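Local atomic coordinates of cupin 2, conserved barrel domain protein (Novosphingobium aromaticivorans DSM 12444, PDB entry 3ES1), a protein that is of unknown function but adopts a cupin-like beta-barrel fold and assembles as a pair of identical subunits. Residues A54-D59 with I150-P155. Residues are numbered along the deposited sequence; the frame is centred on the assembly and turned at random.
Sequences ATVPAD and ILIEAP
Val56 and Glu153 meet through one valine methyl and the two ends, CB and OE1, of an extended acid side chain. The two side chains run past each other in opposite directions. Glu153 CB starts the contact, 3.9 Å from Val56 CG2. Glu153 CG and CD then arch past the methyl at a greater distance. With Glu153 CG anti to the backbone N (chi1 -180°) and the chain extended beyond it, the carboxylate reaches toward the backbone of Val56. At the tip, Glu153 OE1 is also 3.9 Å from Val56 CG2, so the methyl touches both the root and the end of the acid. Glu153 OE1 also accepts a hydrogen bond from a water at 2.6 Å. That water in turn accepts from Val56 N at 2.9 Å, and so bridges the carboxylate to the loop backbone. A further bond to Glu153 OE1 comes from Gly78 N, just before strand 79-86. Two donors therefore grip this oxygen, which should help to fix the turn of the carboxylate.

Deeper in, Val56 CG2 lies 4.3 Å from Ile152 CG2, a looser apolar contact. The loop itself is tightly bent. The peptide bond before Pro57 is cis, and Thr55 OG1 donates to Pro57 O at 2.6 Å across the bend. The second subunit also packs here: its Pro57 lies on Glu153, and its Glu153 on Pro57. The contact forms where the loop after strand 45-53 meets the C-terminal end of strand 145-153, an inner strand of the antiparallel sheet of a cupin-like barrel, beside the subunit interface.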
# COMPACT_ATOMS: atom_id res chain seq x y z
N ALA A 54 -1.31 15.23 2.88
CA ALA A 54 -2.06 16.34 2.27
C ALA A 54 -1.63 16.51 0.83
O ALA A 54 -2.41 16.91 -0.02
CB ALA A 54 -1.89 17.67 3.07
N THR A 55 -0.37 16.15 0.57
CA THR A 55 0.24 16.26 -0.75
C THR A 55 1.01 15.00 -1.10
O THR A 55 1.36 14.19 -0.21
CB THR A 55 1.24 17.43 -0.82
OG1 THR A 55 2.31 17.21 0.10
CG2 THR A 55 0.53 18.78 -0.45
N VAL A 56 1.24 14.83 -2.40
CA VAL A 56 2.30 13.98 -2.90
C VAL A 56 3.16 14.82 -3.87
O VAL A 56 2.59 15.46 -4.76
CB VAL A 56 1.76 12.65 -3.56
CG1 VAL A 56 1.10 11.74 -2.51
CG2 VAL A 56 0.82 12.90 -4.74
N PRO A 57 4.50 14.88 -3.67
CA PRO A 57 5.25 14.25 -2.56
C PRO A 57 4.75 14.65 -1.19
O PRO A 57 4.16 15.72 -0.99
CB PRO A 57 6.69 14.74 -2.78
CG PRO A 57 6.76 15.15 -4.23
CD PRO A 57 5.41 15.62 -4.59
N ALA A 58 5.01 13.76 -0.25
CA ALA A 58 4.54 13.90 1.13
C ALA A 58 5.50 14.78 1.91
O ALA A 58 6.45 15.36 1.35
CB ALA A 58 4.39 12.54 1.78
N ASP A 59 5.25 14.88 3.20
CA ASP A 59 6.01 15.79 4.09
C ASP A 59 6.28 15.14 5.41
O ASP A 59 5.40 15.01 6.25
CB ASP A 59 5.23 17.07 4.35
CG ASP A 59 6.03 18.13 5.10
OD1 ASP A 59 7.15 17.86 5.54
OD2 ASP A 59 5.48 19.22 5.30
N ILE A 150 -4.24 1.73 -1.02
CA ILE A 150 -3.44 2.94 -1.08
C ILE A 150 -3.77 3.75 -2.34
O ILE A 150 -3.55 3.31 -3.46
CB ILE A 150 -1.93 2.64 -1.04
CG1 ILE A 150 -1.52 1.85 0.22
CG2 ILE A 150 -1.10 3.96 -1.08
CD1 ILE A 150 -1.78 0.32 0.20
N LEU A 151 -4.27 4.96 -2.14
CA LEU A 151 -4.71 5.78 -3.25
C LEU A 151 -3.79 6.98 -3.38
O LEU A 151 -3.58 7.72 -2.45
CB LEU A 151 -6.20 6.22 -3.08
CG LEU A 151 -7.25 5.09 -2.90
CD1 LEU A 151 -7.45 4.69 -1.40
CD2 LEU A 151 -8.61 5.45 -3.53
N ILE A 152 -3.26 7.16 -4.58
CA ILE A 152 -2.30 8.22 -4.85
C ILE A 152 -2.82 9.10 -5.98
O ILE A 152 -3.19 8.62 -7.05
CB ILE A 152 -0.91 7.63 -5.24
CG1 ILE A 152 -0.30 6.79 -4.11
CG2 ILE A 152 0.08 8.75 -5.63
CD1 ILE A 152 0.83 5.86 -4.56
N GLU A 153 -2.94 10.40 -5.66
CA GLU A 153 -3.32 11.45 -6.60
C GLU A 153 -2.76 11.24 -8.01
O GLU A 153 -1.59 10.91 -8.19
CB GLU A 153 -2.85 12.81 -6.01
CG GLU A 153 -3.19 13.98 -6.88
CD GLU A 153 -2.66 15.31 -6.36
OE1 GLU A 153 -2.19 15.39 -5.18
OE2 GLU A 153 -2.69 16.28 -7.15
N ALA A 154 -3.65 11.36 -9.00
CA ALA A 154 -3.26 11.51 -10.41
C ALA A 154 -4.30 12.37 -11.11
O ALA A 154 -5.47 12.43 -10.69
CB ALA A 154 -3.09 10.14 -11.14
N PRO A 155 -3.88 13.08 -12.15
CA PRO A 155 -4.88 13.79 -12.94
C PRO A 155 -5.94 12.86 -13.54
O PRO A 155 -5.77 11.63 -13.67
CB PRO A 155 -4.05 14.45 -14.05
CG PRO A 155 -2.64 14.34 -13.64
CD PRO A 155 -2.52 13.24 -12.66
O HOH W 1 -0.48 16.74 -3.78